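Long-range contacts in glycine betaine/carnitine/choline ABC transporter%2C ATP-binding protein%2C putative (Staphylococcus aureus, PDB 5IIP), which probably powers osmolyte uptake as the ATP-binding subunit of the OpuC transporter, a system inhibited by the second messenger c-di-AMP: residues D[47-52]-D[68-73]; D[79-84]-D[97-102]; D[118-123]-D[139-144]. One frame throughout, in Å; residues are numbered along the deposited sequence.

Contact 1 of 3, residues D[47-52]-D[68-73]; sequences IQAEAT and IFVVDS
Ile47 and Val70 lie side by side on parallel strands, their branches pointing the same way, and Ile47 CG2 rests 3.9 Å from Val70 CG2. The same methyl also meets the end of Ile68, whose chain slants across it and brings CD1 to 4.1 Å from Ile47 CG2. With chi1 at -163°, CG1 of Ile47 is anti to the backbone N, and the short branch CG2 is thereby the one turned to the neighbouring strand. Just past the strand, Ala49 offers only a methyl, and its CB packs 4.0 Å from Val70 CG1. Gln48 and Val71 occupy the other face. Bent at chi2, the glutamine folds back over the valine until NE2 stands 4.0 Å from Val71 CG2; a polar, flexible chain suits this exposed margin.

Backbone bonds set the register beneath these side chains. Ile47 reaches both ways: its N donates to Phe69 O at 3.0 Å, and its O accepts from Val71 N at 3.2 Å with an N-H...O angle of 161°. A weak third bond, Ala49 N to Val71 O, carries the pairing into the type I turn that begins at Gln48, before Thr52 caps helix 53-63. That helix supplies Ala56 and Ile59 against Ile47. Strand 46-48, helix 53-63 and strand 67-71, in that order and with the strands parallel, form a beta-alpha-beta unit of a CBS domain. Further out, Asp72 turns its carboxylate to the backbone of the loop that follows, where OD1 accepts from His76 N.

Branched residues favour the extended backbone. Val71 packs on Leu137 of strand 137-142, while Ile47, Ile68 and Val70 form an apolar face under helix 53-63. Dispersion holds that face together, and the backbone bonds take up N-H and C=O groups between the strands.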
ATOM      1  N   ILE D  47      -5.983 -15.500   5.899  1.00 39.12           N
ATOM      2  CA  ILE D  47      -5.586 -15.884   7.219  1.00 42.88           C
ATOM      3  C   ILE D  47      -6.358 -15.040   8.195  1.00 43.08           C
ATOM      4  O   ILE D  47      -6.566 -13.890   7.951  1.00 35.07           O
ATOM      5  CB  ILE D  47      -4.083 -15.742   7.451  1.00 41.27           C
ATOM      6  CG1 ILE D  47      -3.687 -16.539   8.662  1.00 42.78           C
ATOM      7  CG2 ILE D  47      -3.664 -14.314   7.645  1.00 36.51           C
ATOM      8  CD1 ILE D  47      -2.226 -16.569   8.936  1.00 41.40           C
ATOM      9  N   GLN D  48      -6.774 -15.620   9.293  1.00 35.38           N
ATOM     10  CA  GLN D  48      -7.501 -14.884  10.284  1.00 41.47           C
ATOM     11  C   GLN D  48      -6.550 -14.009  11.039  1.00 40.14           C
ATOM     12  O   GLN D  48      -5.402 -14.300  11.132  1.00 41.41           O
ATOM     13  CB  GLN D  48      -8.291 -15.813  11.167  1.00 42.93           C
ATOM     14  CG  GLN D  48      -9.265 -16.640  10.403  1.00 38.64           C
ATOM     15  CD  GLN D  48     -10.560 -15.950  10.137  1.00 42.47           C
ATOM     16  OE1 GLN D  48     -11.066 -15.246  10.957  1.00 46.56           O
ATOM     17  NE2 GLN D  48     -11.117 -16.197   9.008  1.00 41.01           N
ATOM     18  N   ALA D  49      -7.047 -12.920  11.571  1.00 39.13           N
ATOM     19  CA  ALA D  49      -6.241 -11.947  12.294  1.00 43.96           C
ATOM     20  C   ALA D  49      -5.580 -12.416  13.561  1.00 42.72           C
ATOM     21  O   ALA D  49      -4.568 -11.917  13.941  1.00 42.69           O
ATOM     22  CB  ALA D  49      -7.050 -10.713  12.575  1.00 44.35           C
ATOM     23  N   GLU D  50      -6.185 -13.373  14.216  1.00 40.04           N
ATOM     24  CA  GLU D  50      -5.673 -13.883  15.455  1.00 42.27           C
ATOM     25  C   GLU D  50      -4.540 -14.841  15.297  1.00 43.08           C
ATOM     26  O   GLU D  50      -3.883 -15.176  16.243  1.00 42.13           O
ATOM     27  CB  GLU D  50      -6.780 -14.533  16.227  1.00 44.78           C
ATOM     28  CG  GLU D  50      -7.956 -13.620  16.459  1.00 42.65           C
ATOM     29  CD  GLU D  50      -8.898 -13.568  15.294  1.00 46.86           C
ATOM     30  OE1 GLU D  50      -8.637 -14.219  14.293  1.00 50.60           O
ATOM     31  OE2 GLU D  50      -9.908 -12.879  15.377  1.00 53.63           O
ATOM     32  N   ALA D  51      -4.313 -15.267  14.080  1.00 43.27           N
ATOM     33  CA  ALA D  51      -3.278 -16.213  13.784  1.00 37.43           C
ATOM     34  C   ALA D  51      -1.900 -15.615  13.857  1.00 40.66           C
ATOM     35  O   ALA D  51      -1.744 -14.443  14.025  1.00 37.94           O
ATOM     36  CB  ALA D  51      -3.528 -16.864  12.473  1.00 37.27           C
ATOM     37  N   THR D  52      -0.909 -16.474  13.765  1.00 37.46           N
ATOM     38  CA  THR D  52       0.467 -16.110  13.886  1.00 39.17           C
ATOM     39  C   THR D  52       1.219 -16.089  12.592  1.00 39.89           C
ATOM     40  O   THR D  52       0.742 -16.527  11.600  1.00 43.51           O
ATOM     41  CB  THR D  52       1.192 -17.081  14.802  1.00 40.68           C
ATOM     42  OG1 THR D  52       1.173 -18.364  14.208  1.00 49.62           O
ATOM     43  CG2 THR D  52       0.558 -17.158  16.127  1.00 40.30           C
ATOM     44  N   ILE D  68      -0.820 -13.377   1.265  1.00 46.16           N
ATOM     45  CA  ILE D  68      -2.104 -13.663   1.799  1.00 45.79           C
ATOM     46  C   ILE D  68      -2.753 -12.436   2.344  1.00 42.18           C
ATOM     47  O   ILE D  68      -2.125 -11.488   2.704  1.00 36.70           O
ATOM     48  CB  ILE D  68      -1.988 -14.669   2.947  1.00 45.17           C
ATOM     49  CG1 ILE D  68      -0.912 -14.240   3.893  1.00 43.34           C
ATOM     50  CG2 ILE D  68      -1.597 -16.021   2.449  1.00 46.57           C
ATOM     51  CD1 ILE D  68      -0.681 -15.186   5.015  1.00 46.64           C
ATOM     52  N   PHE D  69      -4.050 -12.524   2.434  1.00 44.65           N
ATOM     53  CA  PHE D  69      -4.855 -11.473   2.943  1.00 39.06           C
ATOM     54  C   PHE D  69      -5.451 -11.781   4.298  1.00 39.22           C
ATOM     55  O   PHE D  69      -5.975 -12.824   4.516  1.00 37.53           O
ATOM     56  CB  PHE D  69      -5.938 -11.202   1.947  1.00 40.09           C
ATOM     57  CG  PHE D  69      -5.429 -10.848   0.635  1.00 41.33           C
ATOM     58  CD1 PHE D  69      -5.140  -9.566   0.337  1.00 41.43           C
ATOM     59  CD2 PHE D  69      -5.195 -11.803  -0.274  1.00 46.39           C
ATOM     60  CE1 PHE D  69      -4.640  -9.231  -0.870  1.00 50.19           C
ATOM     61  CE2 PHE D  69      -4.692 -11.488  -1.491  1.00 50.98           C
ATOM     62  CZ  PHE D  69      -4.415 -10.193  -1.794  1.00 51.00           C
ATOM     63  N   VAL D  70      -5.352 -10.823   5.195  1.00 39.53           N
ATOM     64  CA  VAL D  70      -5.877 -10.919   6.521  1.00 34.88           C
ATOM     65  C   VAL D  70      -7.291 -10.411   6.602  1.00 34.40           C
ATOM     66  O   VAL D  70      -7.574  -9.351   6.172  1.00 34.68           O
ATOM     67  CB  VAL D  70      -5.042 -10.086   7.475  1.00 34.68           C
ATOM     68  CG1 VAL D  70      -5.440 -10.301   8.909  1.00 35.97           C
ATOM     69  CG2 VAL D  70      -3.603 -10.410   7.309  1.00 38.82           C
ATOM     70  N   VAL D  71      -8.169 -11.198   7.176  1.00 36.21           N
ATOM     71  CA  VAL D  71      -9.539 -10.821   7.347  1.00 36.25           C
ATOM     72  C   VAL D  71      -9.934 -11.151   8.745  1.00 40.01           C
ATOM     73  O   VAL D  71      -9.278 -11.901   9.388  1.00 37.54           O
ATOM     74  CB  VAL D  71     -10.478 -11.589   6.445  1.00 40.06           C
ATOM     75  CG1 VAL D  71     -10.301 -11.202   5.017  1.00 41.00           C
ATOM     76  CG2 VAL D  71     -10.278 -13.055   6.607  1.00 40.52           C
ATOM     77  N   ASP D  72     -11.018 -10.560   9.196  1.00 40.01           N
ATOM     78  CA  ASP D  72     -11.572 -10.815  10.494  1.00 35.57           C
ATOM     79  C   ASP D  72     -12.660 -11.878  10.513  1.00 39.36           C
ATOM     80  O   ASP D  72     -12.927 -12.524   9.555  1.00 39.59           O
ATOM     81  CB  ASP D  72     -11.991  -9.544  11.200  1.00 39.61           C
ATOM     82  CG  ASP D  72     -13.099  -8.844  10.547  1.00 39.17           C
ATOM     83  OD1 ASP D  72     -13.716  -9.361   9.641  1.00 38.81           O
ATOM     84  OD2 ASP D  72     -13.355  -7.733  10.953  1.00 41.41           O
ATOM     85  N   SER D  73     -13.309 -12.024  11.639  1.00 45.22           N
ATOM     86  CA  SER D  73     -14.325 -13.040  11.811  1.00 43.42           C
ATOM     87  C   SER D  73     -15.443 -12.881  10.848  1.00 41.75           C
ATOM     88  O   SER D  73     -16.043 -13.832  10.468  1.00 46.65           O
ATOM     89  CB  SER D  73     -14.859 -13.040  13.224  1.00 45.44           C
ATOM     90  OG  SER D  73     -15.819 -14.039  13.373  1.00 52.54           O
TER

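Contact 2 of 3, residues D[79-84]-D[97-102]; sequences GFLDIE and RDTMQQ
In Met100, CG stands between the backbone N and the carbonyl carbon (chi1 71°) and the rest of the chain is extended, which carries the sulfur over Gly79, with SD 3.8 Å from Gly79 CA. Glycine suits the place because it has no CB, which would point toward this segment and run into the sulfur. Leu81 has CG anti to its carbonyl carbon (chi1 -64°), and its CD2 comes to 3.9 Å from Met100 CA and 4.2 Å from Met100 CB. The same methyl approaches Thr99 CG2 at 4.3 Å, so one leucine branch serves two residues.

Between these contacts lies a single antiparallel bridge, a hydrogen-bonded pair. Gln101 N donates to Phe80 O at 3.2 Å in a nearly straight bond (173°) that arrives in the carbonyl plane. The return bond from Phe80 N to Gln101 O, 3.1 Å long, is bent and weak, and the same oxygen receives a CA-H...O approach from Gly79 CA. The backbone of 97-102 therefore docks along the strand for one residue pair, without becoming a full strand of the sheet.

Phe80 sends its ring away from this bridge to meet Ile104 and Phe69, which itself packs on Leu137 and Leu140; a flat apolar group suits this buried interface between the two CBS domains. The side chain of Gln101 also leads away from the bridge and uses its amide in the dimer: OE1 accepts from Thr106 N of the second subunit. Leu81 also packs on Ile68 and Val70, and Met100 on Val70. The Phe80-Gln101 bridge places the segment that leaves the short, weakly bonded helix 96-99 along the outer edge of strand 77-82, with strand 67-71 on that strand's other side and helix 83-90 following at its end.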
ATOM      1  N   GLY D  79      -5.710  -6.538   6.153  1.00 35.23           N
ATOM      2  CA  GLY D  79      -4.335  -6.465   5.778  1.00 37.50           C
ATOM      3  C   GLY D  79      -3.821  -7.318   4.675  1.00 33.24           C
ATOM      4  O   GLY D  79      -4.508  -8.096   4.104  1.00 32.80           O
ATOM      5  N   PHE D  80      -2.546  -7.155   4.414  1.00 38.36           N
ATOM      6  CA  PHE D  80      -1.862  -7.872   3.382  1.00 40.67           C
ATOM      7  C   PHE D  80      -0.485  -8.347   3.811  1.00 39.02           C
ATOM      8  O   PHE D  80       0.224  -7.647   4.481  1.00 34.79           O
ATOM      9  CB  PHE D  80      -1.767  -6.934   2.180  1.00 45.13           C
ATOM     10  CG  PHE D  80      -1.073  -7.507   1.011  1.00 45.20           C
ATOM     11  CD1 PHE D  80      -1.758  -8.220   0.086  1.00 48.00           C
ATOM     12  CD2 PHE D  80       0.253  -7.304   0.830  1.00 48.06           C
ATOM     13  CE1 PHE D  80      -1.132  -8.744  -0.998  1.00 50.61           C
ATOM     14  CE2 PHE D  80       0.894  -7.831  -0.247  1.00 54.14           C
ATOM     15  CZ  PHE D  80       0.202  -8.549  -1.167  1.00 51.28           C
ATOM     16  N   LEU D  81      -0.132  -9.557   3.424  1.00 44.63           N
ATOM     17  CA  LEU D  81       1.179 -10.105   3.724  1.00 42.39           C
ATOM     18  C   LEU D  81       1.849 -10.783   2.549  1.00 39.21           C
ATOM     19  O   LEU D  81       1.229 -11.495   1.827  1.00 42.48           O
ATOM     20  CB  LEU D  81       1.087 -11.114   4.821  1.00 46.50           C
ATOM     21  CG  LEU D  81       0.659 -10.708   6.202  1.00 41.97           C
ATOM     22  CD1 LEU D  81       0.172 -11.927   6.921  1.00 44.77           C
ATOM     23  CD2 LEU D  81       1.821 -10.116   6.923  1.00 37.90           C
ATOM     24  N   ASP D  82       3.137 -10.566   2.393  1.00 46.38           N
ATOM     25  CA  ASP D  82       3.937 -11.162   1.337  1.00 49.62           C
ATOM     26  C   ASP D  82       5.168 -11.725   1.974  1.00 45.65           C
ATOM     27  O   ASP D  82       5.380 -11.497   3.117  1.00 47.48           O
ATOM     28  CB  ASP D  82       4.240 -10.207   0.185  1.00 51.96           C
ATOM     29  CG  ASP D  82       5.140  -9.098   0.547  1.00 49.85           C
ATOM     30  OD1 ASP D  82       5.798  -9.144   1.567  1.00 49.52           O
ATOM     31  OD2 ASP D  82       5.199  -8.154  -0.228  1.00 54.42           O
ATOM     32  N   ILE D  83       6.002 -12.416   1.231  1.00 55.54           N
ATOM     33  CA  ILE D  83       7.182 -13.071   1.789  1.00 54.07           C
ATOM     34  C   ILE D  83       8.154 -12.178   2.486  1.00 49.65           C
ATOM     35  O   ILE D  83       8.610 -12.538   3.530  1.00 47.87           O
ATOM     36  CB  ILE D  83       7.945 -13.816   0.692  1.00 55.66           C
ATOM     37  CG1 ILE D  83       7.092 -14.924   0.123  1.00 60.47           C
ATOM     38  CG2 ILE D  83       9.203 -14.467   1.204  1.00 60.43           C
ATOM     39  CD1 ILE D  83       6.842 -16.060   1.082  1.00 58.71           C
ATOM     40  N   GLU D  84       8.484 -11.048   1.920  1.00 47.31           N
ATOM     41  CA  GLU D  84       9.403 -10.180   2.586  1.00 50.83           C
ATOM     42  C   GLU D  84       8.845  -9.691   3.902  1.00 52.88           C
ATOM     43  O   GLU D  84       9.554  -9.605   4.871  1.00 52.00           O
ATOM     44  CB  GLU D  84       9.803  -9.030   1.672  1.00 56.74           C
ATOM     45  CG  GLU D  84      10.886  -8.113   2.190  1.00 56.82           C
ATOM     46  CD  GLU D  84      12.131  -8.821   2.612  1.00 58.41           C
ATOM     47  OE1 GLU D  84      12.407  -9.904   2.111  1.00 58.00           O
ATOM     48  OE2 GLU D  84      12.832  -8.274   3.452  1.00 58.56           O
ATOM     49  N   ARG D  97      -0.544  -8.712  13.306  1.00 54.87           N
ATOM     50  CA  ARG D  97      -1.175  -7.438  13.108  1.00 50.33           C
ATOM     51  C   ARG D  97      -0.167  -6.324  12.967  1.00 50.80           C
ATOM     52  O   ARG D  97      -0.381  -5.402  12.225  1.00 51.53           O
ATOM     53  CB  ARG D  97      -2.191  -7.153  14.204  1.00 50.33           C
ATOM     54  CG  ARG D  97      -3.335  -8.160  14.251  1.00 57.18           C
ATOM     55  CD  ARG D  97      -4.392  -7.842  15.306  1.00 60.63           C
ATOM     56  NE  ARG D  97      -5.216  -6.757  14.845  1.00 62.18           N
ATOM     57  CZ  ARG D  97      -6.496  -6.855  14.600  1.00 62.47           C
ATOM     58  NH1 ARG D  97      -7.128  -7.976  14.827  1.00 61.32           N
ATOM     59  NH2 ARG D  97      -7.136  -5.808  14.157  1.00 63.92           N
ATOM     60  N   ASP D  98       0.924  -6.394  13.692  1.00 48.19           N
ATOM     61  CA  ASP D  98       1.919  -5.351  13.621  1.00 54.87           C
ATOM     62  C   ASP D  98       2.768  -5.428  12.376  1.00 51.23           C
ATOM     63  O   ASP D  98       3.474  -4.501  12.056  1.00 48.69           O
ATOM     64  CB  ASP D  98       2.797  -5.314  14.878  1.00 59.03           C
ATOM     65  CG  ASP D  98       2.188  -4.507  15.995  1.00 65.28           C
ATOM     66  OD1 ASP D  98       1.716  -3.390  15.781  1.00 63.66           O
ATOM     67  OD2 ASP D  98       2.187  -4.988  17.121  1.00 72.93           O
ATOM     68  N   THR D  99       2.709  -6.554  11.697  1.00 50.46           N
ATOM     69  CA  THR D  99       3.482  -6.779  10.517  1.00 46.17           C
ATOM     70  C   THR D  99       2.767  -6.553   9.235  1.00 46.26           C
ATOM     71  O   THR D  99       3.368  -6.264   8.230  1.00 50.40           O
ATOM     72  CB  THR D  99       3.910  -8.221  10.492  1.00 47.12           C
ATOM     73  OG1 THR D  99       4.470  -8.529  11.742  1.00 53.48           O
ATOM     74  CG2 THR D  99       4.910  -8.481   9.438  1.00 48.34           C
ATOM     75  N   MET D 100       1.476  -6.716   9.275  1.00 40.35           N
ATOM     76  CA  MET D 100       0.691  -6.555   8.093  1.00 43.07           C
ATOM     77  C   MET D 100       0.666  -5.125   7.592  1.00 43.25           C
ATOM     78  O   MET D 100       0.874  -4.174   8.323  1.00 40.73           O
ATOM     79  CB  MET D 100      -0.708  -7.096   8.301  1.00 40.04           C
ATOM     80  CG  MET D 100      -1.590  -6.288   9.212  1.00 37.87           C
ATOM     81  SD  MET D 100      -3.221  -6.929   9.409  1.00 33.71           S
ATOM     82  CE  MET D 100      -3.770  -5.879  10.662  1.00 38.50           C
ATOM     83  N   GLN D 101       0.434  -5.015   6.304  1.00 42.83           N
ATOM     84  CA  GLN D 101       0.383  -3.752   5.643  1.00 43.78           C
ATOM     85  C   GLN D 101      -1.070  -3.415   5.448  1.00 36.87           C
ATOM     86  O   GLN D 101      -1.805  -4.156   4.896  1.00 38.28           O
ATOM     87  CB  GLN D 101       1.157  -3.833   4.332  1.00 42.48           C
ATOM     88  CG  GLN D 101       2.656  -4.017   4.473  1.00 47.57           C
ATOM     89  CD  GLN D 101       3.415  -2.749   4.810  1.00 51.84           C
ATOM     90  OE1 GLN D 101       2.856  -1.680   4.882  1.00 55.17           O
ATOM     91  NE2 GLN D 101       4.688  -2.877   5.012  1.00 47.73           N
ATOM     92  N   GLN D 102      -1.468  -2.278   5.955  1.00 33.10           N
ATOM     93  CA  GLN D 102      -2.830  -1.864   5.911  1.00 33.34           C
ATOM     94  C   GLN D 102      -3.201  -0.885   4.851  1.00 36.96           C
ATOM     95  O   GLN D 102      -4.310  -0.470   4.821  1.00 44.20           O
ATOM     96  CB  GLN D 102      -3.230  -1.322   7.255  1.00 37.48           C
ATOM     97  CG  GLN D 102      -2.869  -2.231   8.401  1.00 39.66           C
ATOM     98  CD  GLN D 102      -3.277  -1.744   9.753  1.00 38.98           C
ATOM     99  OE1 GLN D 102      -2.525  -1.806  10.679  1.00 41.41           O
ATOM    100  NE2 GLN D 102      -4.471  -1.285   9.871  1.00 42.09           N
TER

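Contact 3 of 3, residues D[118-123]-D[139-144]; sequences RTILKR and GLITRA
Arg143 reaches across to the end of helix 114-122 and takes one carbonyl of the last turn, Leu121 O, and one just past the helix, Arg123 O. Its CG is anti to the backbone N (chi1 -170°) and the chain stays extended as far as NE, giving the length needed to bring the guanidinium edge to the helix end. NH2 donates to Leu121 O at 3.1 Å, and NE donates to Arg123 O at 3.3 Å, lying nearly on the line of that C=O bond. Both oxygens sit somewhat out of the guanidinium plane, by 19° and 23°, so the grip is slightly twisted. Arginine suits the place: it has several N-H groups for carbonyls at and just beyond the helix end, and its charge probably also favours the negative end of the helix dipole.

Beside the polar edge is the tightly packed part. The side chains of Ile120 and Ile141 cross at about a right angle and touch end to end, CD1 to CD1 at 3.8 Å. Ile120 turns its other branch to the arginine stem, CG2 being 4.1 Å from Arg143 CG, as the two chains slide past each other in opposite directions.

These pieces belong to the second CBS domain, where strand 137-142 passes directly into helix 143-153 and that helix packs beside helix 114-122. Thr142 marks the junction as N-cap, its OG1 accepting from Asn145 N, which places Arg143 in the first turn of helix 143-153.

Toward the outside the contact is looser. Leu121 stays 4.9 Å from segment 139-144 with its side chain, which leans instead on Val146 and Val147. Arg123 contributes its carbonyl here but directs its own guanidinium away, where NH1 forms a salt bridge with Asp85 of the second subunit.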
ATOM      1  N   ARG D 118      -6.408   0.698 -16.351  1.00 41.32           N
ATOM      2  CA  ARG D 118      -5.299   1.560 -16.634  1.00 36.79           C
ATOM      3  C   ARG D 118      -4.417   1.765 -15.419  1.00 43.65           C
ATOM      4  O   ARG D 118      -3.215   1.802 -15.527  1.00 44.27           O
ATOM      5  CB  ARG D 118      -5.780   2.886 -17.171  1.00 44.01           C
ATOM      6  CG  ARG D 118      -6.233   2.865 -18.610  1.00 47.60           C
ATOM      7  CD  ARG D 118      -6.351   4.262 -19.157  1.00 50.30           C
ATOM      8  NE  ARG D 118      -7.432   5.001 -18.555  1.00 54.32           N
ATOM      9  CZ  ARG D 118      -8.367   5.625 -19.234  1.00 59.91           C
ATOM     10  NH1 ARG D 118      -8.336   5.614 -20.542  1.00 62.47           N
ATOM     11  NH2 ARG D 118      -9.318   6.270 -18.606  1.00 57.66           N
ATOM     12  N   THR D 119      -5.024   1.920 -14.263  1.00 45.12           N
ATOM     13  CA  THR D 119      -4.309   2.092 -13.026  1.00 42.50           C
ATOM     14  C   THR D 119      -3.555   0.852 -12.703  1.00 41.77           C
ATOM     15  O   THR D 119      -2.458   0.919 -12.253  1.00 46.43           O
ATOM     16  CB  THR D 119      -5.264   2.407 -11.872  1.00 42.59           C
ATOM     17  OG1 THR D 119      -5.793   3.706 -12.048  1.00 46.05           O
ATOM     18  CG2 THR D 119      -4.592   2.392 -10.543  1.00 44.31           C
ATOM     19  N   ILE D 120      -4.172  -0.288 -12.911  1.00 42.85           N
ATOM     20  CA  ILE D 120      -3.543  -1.547 -12.625  1.00 45.67           C
ATOM     21  C   ILE D 120      -2.353  -1.791 -13.485  1.00 41.33           C
ATOM     22  O   ILE D 120      -1.377  -2.250 -13.012  1.00 41.51           O
ATOM     23  CB  ILE D 120      -4.528  -2.695 -12.810  1.00 42.15           C
ATOM     24  CG1 ILE D 120      -5.606  -2.567 -11.786  1.00 36.01           C
ATOM     25  CG2 ILE D 120      -3.874  -4.053 -12.712  1.00 42.57           C
ATOM     26  CD1 ILE D 120      -6.668  -3.593 -11.935  1.00 40.01           C
ATOM     27  N   LEU D 121      -2.483  -1.554 -14.772  1.00 43.98           N
ATOM     28  CA  LEU D 121      -1.401  -1.754 -15.713  1.00 42.47           C
ATOM     29  C   LEU D 121      -0.279  -0.776 -15.513  1.00 42.84           C
ATOM     30  O   LEU D 121       0.853  -1.092 -15.670  1.00 48.04           O
ATOM     31  CB  LEU D 121      -1.901  -1.692 -17.144  1.00 40.63           C
ATOM     32  CG  LEU D 121      -2.820  -2.789 -17.612  1.00 39.50           C
ATOM     33  CD1 LEU D 121      -3.370  -2.544 -18.980  1.00 41.81           C
ATOM     34  CD2 LEU D 121      -2.153  -4.108 -17.555  1.00 41.21           C
ATOM     35  N   LYS D 122      -0.629   0.456 -15.240  1.00 45.54           N
ATOM     36  CA  LYS D 122       0.337   1.510 -15.034  1.00 49.42           C
ATOM     37  C   LYS D 122       1.160   1.409 -13.770  1.00 47.63           C
ATOM     38  O   LYS D 122       2.308   1.752 -13.748  1.00 52.38           O
ATOM     39  CB  LYS D 122      -0.330   2.856 -15.113  1.00 47.34           C
ATOM     40  CG  LYS D 122      -0.544   3.385 -16.508  1.00 51.48           C
ATOM     41  CD  LYS D 122      -0.996   4.826 -16.442  1.00 56.10           C
ATOM     42  CE  LYS D 122      -1.695   5.260 -17.676  1.00 52.33           C
ATOM     43  NZ  LYS D 122      -2.580   6.350 -17.277  1.00 60.37           N
ATOM     44  N   ARG D 123       0.536   0.988 -12.702  1.00 44.26           N
ATOM     45  CA  ARG D 123       1.199   0.866 -11.452  1.00 47.98           C
ATOM     46  C   ARG D 123       1.840  -0.465 -11.319  1.00 45.48           C
ATOM     47  O   ARG D 123       1.682  -1.316 -12.131  1.00 47.71           O
ATOM     48  CB  ARG D 123       0.232   1.035 -10.307  1.00 51.33           C
ATOM     49  CG  ARG D 123      -0.707   2.180 -10.417  1.00 48.60           C
ATOM     50  CD  ARG D 123      -0.151   3.408  -9.782  1.00 55.82           C
ATOM     51  NE  ARG D 123      -1.219   4.335  -9.487  1.00 62.15           N
ATOM     52  CZ  ARG D 123      -1.107   5.648  -9.509  1.00 61.47           C
ATOM     53  NH1 ARG D 123       0.030   6.225  -9.823  1.00 64.68           N
ATOM     54  NH2 ARG D 123      -2.148   6.387  -9.222  1.00 65.73           N
ATOM     55  N   GLY D 139     -12.998 -11.400  -3.490  1.00 47.02           N
ATOM     56  CA  GLY D 139     -12.199 -11.828  -4.600  1.00 51.87           C
ATOM     57  C   GLY D 139     -10.863 -11.170  -4.780  1.00 48.98           C
ATOM     58  O   GLY D 139     -10.525 -10.257  -4.096  1.00 45.82           O
ATOM     59  N   LEU D 140     -10.106 -11.660  -5.738  1.00 50.83           N
ATOM     60  CA  LEU D 140      -8.810 -11.112  -6.050  1.00 49.46           C
ATOM     61  C   LEU D 140      -8.495 -10.981  -7.520  1.00 52.05           C
ATOM     62  O   LEU D 140      -8.735 -11.884  -8.295  1.00 51.66           O
ATOM     63  CB  LEU D 140      -7.731 -11.989  -5.443  1.00 47.06           C
ATOM     64  CG  LEU D 140      -6.315 -11.543  -5.713  1.00 48.45           C
ATOM     65  CD1 LEU D 140      -6.076 -10.300  -4.919  1.00 49.25           C
ATOM     66  CD2 LEU D 140      -5.315 -12.600  -5.344  1.00 47.48           C
ATOM     67  N   ILE D 141      -7.922  -9.857  -7.904  1.00 50.32           N
ATOM     68  CA  ILE D 141      -7.491  -9.696  -9.261  1.00 49.91           C
ATOM     69  C   ILE D 141      -6.012  -9.409  -9.260  1.00 41.35           C
ATOM     70  O   ILE D 141      -5.565  -8.536  -8.615  1.00 44.26           O
ATOM     71  CB  ILE D 141      -8.280  -8.633 -10.008  1.00 50.18           C
ATOM     72  CG1 ILE D 141      -7.923  -7.275  -9.535  1.00 51.86           C
ATOM     73  CG2 ILE D 141      -9.754  -8.855  -9.812  1.00 52.55           C
ATOM     74  CD1 ILE D 141      -8.799  -6.198 -10.121  1.00 58.08           C
ATOM     75  N   THR D 142      -5.252 -10.180  -9.984  1.00 43.39           N
ATOM     76  CA  THR D 142      -3.829  -9.983 -10.041  1.00 49.50           C
ATOM     77  C   THR D 142      -3.435  -9.168 -11.242  1.00 46.04           C
ATOM     78  O   THR D 142      -4.137  -9.124 -12.204  1.00 47.47           O
ATOM     79  CB  THR D 142      -3.091 -11.319 -10.115  1.00 45.93           C
ATOM     80  OG1 THR D 142      -3.396 -11.965 -11.328  1.00 44.28           O
ATOM     81  CG2 THR D 142      -3.506 -12.208  -9.012  1.00 47.22           C
ATOM     82  N   ARG D 143      -2.303  -8.518 -11.170  1.00 47.67           N
ATOM     83  CA  ARG D 143      -1.818  -7.754 -12.279  1.00 43.79           C
ATOM     84  C   ARG D 143      -1.520  -8.676 -13.438  1.00 42.08           C
ATOM     85  O   ARG D 143      -1.692  -8.330 -14.570  1.00 47.28           O
ATOM     86  CB  ARG D 143      -0.603  -6.957 -11.899  1.00 45.50           C
ATOM     87  CG  ARG D 143      -0.199  -5.959 -12.953  1.00 47.44           C
ATOM     88  CD  ARG D 143       0.984  -5.137 -12.544  1.00 47.96           C
ATOM     89  NE  ARG D 143       1.397  -4.251 -13.585  1.00 44.85           N
ATOM     90  CZ  ARG D 143       2.011  -4.649 -14.664  1.00 43.15           C
ATOM     91  NH1 ARG D 143       2.283  -5.902 -14.853  1.00 37.66           N
ATOM     92  NH2 ARG D 143       2.336  -3.783 -15.558  1.00 46.14           N
ATOM     93  N   ALA D 144      -1.056  -9.869 -13.134  1.00 49.23           N
ATOM     94  CA  ALA D 144      -0.707 -10.833 -14.150  1.00 45.64           C
ATOM     95  C   ALA D 144      -1.878 -11.242 -14.943  1.00 47.26           C
ATOM     96  O   ALA D 144      -1.789 -11.441 -16.118  1.00 49.44           O
ATOM     97  CB  ALA D 144      -0.048 -12.037 -13.550  1.00 47.11           C
TER

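Overall arrangement
Along the chain the three contacts follow in series. Contacts 1 and 2 are neighbours, centres 10 Å apart, and share one sheet: strand 67-71 of contact 1 pairs with strand 77-82 of contact 2 through probable hydrogen bonds such as Val70 N to Gly79 O. Contact 3 lies in the second CBS domain, on the opposite side of the chain's centre, about 23 Å from contact 1 and 19 Å from contact 2 between centres. Phe69 against Leu140 links contacts 1 and 3 across the domain boundary. Contacts 2 and 3 both touch the second subunit, consistent with the paired CBS domains acting as a dimeric regulatory module.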